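Local coordinates for protein amine oxidase (Emericella nidulans, PDB 3PGB) that probably oxidises primary amines to aldehydes with a copper ion and a topaquinone cofactor formed from one of its own tyrosines, at residues I581-F593 against A639-Q651. Sequence-based numbering, arbitrary orientation.
With CA (calcium ion), chain E.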
loop_
_atom_site.group_PDB
_atom_site.type_symbol
_atom_site.label_atom_id
_atom_site.label_comp_id
_atom_site.label_asym_id
_atom_site.label_seq_id
_atom_site.Cartn_x
_atom_site.Cartn_y
_atom_site.Cartn_z
ATOM N N ILE A 581 20.971 9.044 -14.365
ATOM C CA ILE A 581 21.925 9.401 -13.318
ATOM C C ILE A 581 23.315 9.062 -13.845
ATOM O O ILE A 581 23.584 7.920 -14.199
ATOM C CB ILE A 581 21.647 8.657 -11.998
ATOM C CG1 ILE A 581 20.347 9.168 -11.375
ATOM C CG2 ILE A 581 22.801 8.845 -11.015
ATOM C CD1 ILE A 581 19.989 8.504 -10.062
ATOM N N HIS A 582 24.184 10.063 -13.930
ATOM C CA HIS A 582 25.501 9.886 -14.546
ATOM C C HIS A 582 26.569 9.457 -13.553
ATOM O O HIS A 582 27.523 8.767 -13.919
ATOM C CB HIS A 582 25.960 11.186 -15.201
ATOM C CG HIS A 582 25.098 11.623 -16.337
ATOM N ND1 HIS A 582 24.954 10.879 -17.489
ATOM C CD2 HIS A 582 24.343 12.734 -16.508
ATOM C CE1 HIS A 582 24.143 11.510 -18.319
ATOM N NE2 HIS A 582 23.758 12.638 -17.748
ATOM N N SER A 583 26.408 9.877 -12.302
ATOM C CA SER A 583 27.473 9.772 -11.322
ATOM C C SER A 583 26.926 9.669 -9.900
ATOM O O SER A 583 25.782 10.036 -9.630
ATOM C CB SER A 583 28.406 10.985 -11.478
ATOM O OG SER A 583 28.578 11.700 -10.265
ATOM N N GLU A 584 27.762 9.170 -8.996
ATOM C CA GLU A 584 27.436 9.113 -7.577
ATOM C C GLU A 584 27.229 10.492 -6.932
ATOM O O GLU A 584 26.703 10.582 -5.818
ATOM C CB GLU A 584 28.534 8.366 -6.823
ATOM C CG GLU A 584 28.561 6.871 -7.094
ATOM C CD GLU A 584 29.653 6.150 -6.323
ATOM O OE1 GLU A 584 30.642 6.805 -5.918
ATOM O OE2 GLU A 584 29.537 4.922 -6.127
ATOM N N ASP A 585 27.652 11.557 -7.611
ATOM C CA ASP A 585 27.464 12.911 -7.094
ATOM C C ASP A 585 25.980 13.286 -7.043
ATOM O O ASP A 585 25.571 14.071 -6.184
ATOM C CB ASP A 585 28.237 13.943 -7.932
ATOM C CG ASP A 585 29.747 13.731 -7.890
ATOM O OD1 ASP A 585 30.276 13.304 -6.836
ATOM O OD2 ASP A 585 30.412 14.004 -8.915
ATOM N N GLU A 586 25.188 12.702 -7.944
ATOM C CA GLU A 586 23.762 13.016 -8.081
ATOM C C GLU A 586 22.889 11.776 -7.828
ATOM O O GLU A 586 21.783 11.659 -8.363
ATOM C CB GLU A 586 23.493 13.590 -9.485
ATOM C CG GLU A 586 23.908 12.651 -10.619
ATOM C CD GLU A 586 23.730 13.241 -12.008
ATOM O OE1 GLU A 586 24.686 13.139 -12.809
ATOM O OE2 GLU A 586 22.643 13.787 -12.312
ATOM N N ALA A 587 23.380 10.862 -6.995
ATOM C CA ALA A 587 22.750 9.554 -6.815
ATOM C C ALA A 587 22.064 9.367 -5.457
ATOM O O ALA A 587 21.751 8.245 -5.082
ATOM C CB ALA A 587 23.779 8.453 -7.037
ATOM N N ARG A 588 21.827 10.452 -4.730
ATOM C CA ARG A 588 21.129 10.379 -3.449
ATOM C C ARG A 588 19.870 11.232 -3.536
ATOM O O ARG A 588 19.931 12.462 -3.481
ATOM C CB ARG A 588 22.023 10.862 -2.301
ATOM C CG ARG A 588 23.288 10.056 -2.123
ATOM C CD ARG A 588 24.103 10.554 -0.937
ATOM N NE ARG A 588 23.597 10.056 0.340
ATOM C CZ ARG A 588 24.067 10.420 1.535
ATOM N NH1 ARG A 588 25.066 11.290 1.635
ATOM N NH2 ARG A 588 23.533 9.907 2.640
ATOM N N LEU A 589 18.726 10.571 -3.664
ATOM C CA LEU A 589 17.492 11.265 -3.983
ATOM C C LEU A 589 16.300 10.778 -3.164
ATOM O O LEU A 589 16.374 9.774 -2.446
ATOM C CB LEU A 589 17.210 11.185 -5.495
ATOM C CG LEU A 589 17.786 10.014 -6.298
ATOM C CD1 LEU A 589 17.283 8.691 -5.752
ATOM C CD2 LEU A 589 17.422 10.152 -7.763
ATOM N N ASN A 590 15.215 11.537 -3.260
ATOM C CA ASN A 590 13.977 11.224 -2.571
ATOM C C ASN A 590 12.831 11.116 -3.559
ATOM O O ASN A 590 12.897 11.657 -4.668
ATOM C CB ASN A 590 13.694 12.292 -1.524
ATOM C CG ASN A 590 14.714 12.276 -0.399
ATOM O OD1 ASN A 590 15.065 11.212 0.098
ATOM N ND2 ASN A 590 15.193 13.447 0.001
ATOM N N TRP A 591 11.789 10.392 -3.162
ATOM C CA TRP A 591 10.625 10.221 -4.019
ATOM C C TRP A 591 9.995 11.594 -4.241
ATOM O O TRP A 591 9.892 12.398 -3.315
ATOM C CB TRP A 591 9.638 9.228 -3.404
ATOM C CG TRP A 591 10.219 7.845 -3.224
ATOM C CD1 TRP A 591 10.539 7.248 -2.049
ATOM C CD2 TRP A 591 10.555 6.909 -4.256
ATOM N NE1 TRP A 591 11.051 5.994 -2.276
ATOM C CE2 TRP A 591 11.072 5.761 -3.624
ATOM C CE3 TRP A 591 10.466 6.926 -5.653
ATOM C CZ2 TRP A 591 11.506 4.638 -4.337
ATOM C CZ3 TRP A 591 10.898 5.808 -6.365
ATOM C CH2 TRP A 591 11.413 4.682 -5.701
ATOM N N GLY A 592 9.608 11.875 -5.480
ATOM C CA GLY A 592 9.211 13.226 -5.863
ATOM C C GLY A 592 7.922 13.754 -5.249
ATOM O O GLY A 592 7.194 13.037 -4.559
ATOM N N PHE A 593 7.663 15.032 -5.499
ATOM C CA PHE A 593 6.379 15.652 -5.189
ATOM C C PHE A 593 5.301 15.025 -6.071
ATOM O O PHE A 593 5.504 14.866 -7.271
ATOM C CB PHE A 593 6.475 17.171 -5.409
ATOM C CG PHE A 593 5.163 17.842 -5.711
ATOM C CD1 PHE A 593 4.289 18.178 -4.688
ATOM C CD2 PHE A 593 4.819 18.169 -7.016
ATOM C CE1 PHE A 593 3.081 18.813 -4.962
ATOM C CE2 PHE A 593 3.616 18.801 -7.295
ATOM C CZ PHE A 593 2.748 19.123 -6.263
ATOM N N ALA A 639 24.790 6.340 10.837
ATOM C CA ALA A 639 23.685 5.883 9.984
ATOM C C ALA A 639 23.392 6.885 8.870
ATOM O O ALA A 639 22.289 7.425 8.782
ATOM C CB ALA A 639 22.450 5.652 10.823
ATOM N N HIS A 640 24.381 7.132 8.014
ATOM C CA HIS A 640 24.214 8.106 6.929
ATOM C C HIS A 640 23.290 7.619 5.817
ATOM O O HIS A 640 22.871 8.400 4.966
ATOM C CB HIS A 640 25.566 8.493 6.331
ATOM C CG HIS A 640 26.296 9.535 7.114
ATOM N ND1 HIS A 640 25.766 10.781 7.365
ATOM C CD2 HIS A 640 27.529 9.531 7.672
ATOM C CE1 HIS A 640 26.635 11.493 8.060
ATOM N NE2 HIS A 640 27.712 10.756 8.260
ATOM N N TRP A 641 23.007 6.323 5.810
ATOM C CA TRP A 641 22.085 5.730 4.844
ATOM C C TRP A 641 20.638 6.138 5.122
ATOM O O TRP A 641 19.788 6.050 4.236
ATOM C CB TRP A 641 22.200 4.203 4.865
ATOM C CG TRP A 641 22.120 3.636 6.236
ATOM C CD1 TRP A 641 23.163 3.290 7.034
ATOM C CD2 TRP A 641 20.937 3.387 6.992
ATOM N NE1 TRP A 641 22.708 2.828 8.238
ATOM C CE2 TRP A 641 21.341 2.878 8.241
ATOM C CE3 TRP A 641 19.570 3.533 6.735
ATOM C CZ2 TRP A 641 20.430 2.512 9.227
ATOM C CZ3 TRP A 641 18.667 3.164 7.716
ATOM C CH2 TRP A 641 19.100 2.663 8.944
ATOM N N ALA A 642 20.359 6.575 6.345
ATOM C CA ALA A 642 19.000 6.953 6.736
ATOM C C ALA A 642 18.558 8.305 6.175
ATOM O O ALA A 642 17.414 8.699 6.371
ATOM C CB ALA A 642 18.872 6.957 8.251
ATOM N N GLU A 643 19.437 9.011 5.469
ATOM C CA GLU A 643 19.171 10.406 5.106
ATOM C C GLU A 643 18.422 10.621 3.784
ATOM O O GLU A 643 18.004 11.744 3.505
ATOM C CB GLU A 643 20.481 11.191 5.092
ATOM C CG GLU A 643 21.228 11.116 6.426
ATOM C CD GLU A 643 22.540 11.867 6.418
ATOM O OE1 GLU A 643 22.901 12.459 5.375
ATOM O OE2 GLU A 643 23.207 11.861 7.474
ATOM N N TYR A 644 18.275 9.569 2.974
ATOM C CA TYR A 644 17.539 9.642 1.703
ATOM C C TYR A 644 16.720 8.362 1.456
ATOM O O TYR A 644 17.003 7.314 2.035
ATOM C CB TYR A 644 18.499 9.880 0.523
ATOM C CG TYR A 644 19.312 11.154 0.620
ATOM C CD1 TYR A 644 18.954 12.293 -0.098
ATOM C CD2 TYR A 644 20.448 11.220 1.432
ATOM C CE1 TYR A 644 19.699 13.465 -0.006
ATOM C CE2 TYR A 644 21.193 12.385 1.532
ATOM C CZ TYR A 644 20.810 13.504 0.816
ATOM O OH TYR A 644 21.548 14.661 0.914
ATOM N N ASP A 645 15.713 8.452 0.586
ATOM C CA ASP A 645 14.849 7.309 0.274
ATOM C C ASP A 645 15.555 6.308 -0.630
ATOM O O ASP A 645 15.429 5.105 -0.452
ATOM C CB ASP A 645 13.566 7.754 -0.441
ATOM C CG ASP A 645 12.784 8.801 0.327
ATOM O OD1 ASP A 645 12.119 9.632 -0.333
ATOM O OD2 ASP A 645 12.832 8.797 1.572
ATOM N N VAL A 646 16.267 6.819 -1.628
ATOM C CA VAL A 646 16.883 5.986 -2.659
ATOM C C VAL A 646 18.292 6.493 -2.896
ATOM O O VAL A 646 18.503 7.681 -3.087
ATOM C CB VAL A 646 16.063 6.018 -3.974
ATOM C CG1 VAL A 646 16.846 5.416 -5.134
ATOM C CG2 VAL A 646 14.735 5.293 -3.785
ATOM N N GLN A 647 19.248 5.577 -2.857
ATOM C CA GLN A 647 20.655 5.917 -2.930
ATOM C C GLN A 647 21.356 4.877 -3.800
ATOM O O GLN A 647 21.213 3.676 -3.582
ATOM C CB GLN A 647 21.251 5.980 -1.512
ATOM C CG GLN A 647 20.630 7.089 -0.654
ATOM C CD GLN A 647 21.100 7.089 0.784
ATOM O OE1 GLN A 647 22.017 7.822 1.141
ATOM N NE2 GLN A 647 20.465 6.274 1.624
ATOM N N VAL A 648 22.086 5.341 -4.804
ATOM C CA VAL A 648 22.721 4.444 -5.753
ATOM C C VAL A 648 24.232 4.640 -5.725
ATOM O O VAL A 648 24.720 5.769 -5.791
ATOM C CB VAL A 648 22.182 4.661 -7.178
ATOM C CG1 VAL A 648 22.702 3.585 -8.096
ATOM C CG2 VAL A 648 20.654 4.661 -7.169
ATOM N N THR A 649 24.954 3.530 -5.599
ATOM C CA THR A 649 26.413 3.530 -5.601
ATOM C C THR A 649 26.910 2.445 -6.531
ATOM O O THR A 649 26.183 1.494 -6.845
ATOM C CB THR A 649 27.000 3.227 -4.211
ATOM O OG1 THR A 649 26.656 1.889 -3.829
ATOM C CG2 THR A 649 26.487 4.211 -3.171
ATOM N N ARG A 650 28.161 2.578 -6.951
ATOM C CA ARG A 650 28.780 1.562 -7.782
ATOM C C ARG A 650 29.147 0.378 -6.908
ATOM O O ARG A 650 29.616 0.557 -5.779
ATOM C CB ARG A 650 30.018 2.098 -8.488
ATOM C CG ARG A 650 30.609 1.087 -9.429
ATOM C CD ARG A 650 31.632 1.690 -10.333
ATOM N NE ARG A 650 32.037 0.742 -11.359
ATOM C CZ ARG A 650 33.017 0.956 -12.232
ATOM N NH1 ARG A 650 33.708 2.100 -12.212
ATOM N NH2 ARG A 650 33.305 0.020 -13.140
ATOM N N GLN A 651 28.931 -0.825 -7.435
ATOM C CA GLN A 651 29.190 -2.049 -6.685
ATOM C C GLN A 651 30.691 -2.238 -6.454
ATOM O O GLN A 651 31.508 -2.019 -7.351
ATOM C CB GLN A 651 28.614 -3.269 -7.420
ATOM C CG GLN A 651 28.465 -4.540 -6.559
ATOM C CD GLN A 651 29.765 -5.320 -6.361
ATOM O OE1 GLN A 651 30.701 -5.219 -7.158
ATOM N NE2 GLN A 651 29.820 -6.105 -5.289
HETATM CA CA CA E . 31.766 4.899 -4.786
HETATM O O HOH W 1 25.349 11.553 4.583
HETATM O O HOH W 2 12.711 3.824 -0.552
HETATM O O HOH W 3 30.713 2.751 -4.337
HETATM O O HOH W 4 33.334 3.910 -3.313
#
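R588 lays its side chain across the ring of Y644 and ends on the amide oxygen of Q647. Its CB sits over the centre of the Y644 ring, 3.9 Å from the centroid, in a CH-pi contact. A bend at chi3 (80°) then turns one face of the guanidinium toward Y644 CE2, which lies over its centre, with the two planes 51° apart. NE and NH2 both donate to Q647 OE1, at 2.9 and 3.0 Å, gripping it side-on with guanidinium and amide nearly coplanar. Q647 NE2 is tied in turn to the carbonyl of W641, which fixes the amide's rotation. E643 OE1 adds a long salt bridge to NH2 and takes a bond from a water that also accepts from NH1, while F678 makes a cation-pi contact with the arginine.

The backbones pair antiparallel through L589 and V646, and D645 with V646 opposite L589 forms a classic beta bulge. There L589 CD1 packs on V646 CG1 (3.4 Å), and V646 CG2 meets the indole of W591 at CZ2, 3.3 Å away, the two side chains crossing at about a right angle. D645 OD1 receives W591 N at 2.9 Å through its anti lone pair, with OD2 bonded to H626. At the far end E584, extended beyond CG, sends its carboxylate to calcium with both oxygens; OE2 also accepts R650 N in a nearly straight bond (2.8 Å, 175°). F677, N679 and E681 complete the protein ligands of this calcium site, so one carboxylate both binds the ion and takes a backbone N-H of strand 646-650.

Strand 588-589 pairs along one side of strand 646-650, whose other neighbour is strand 686-698, reached by V646 at L692; N590 and D645 also pack against F593 and N594 of the second subunit.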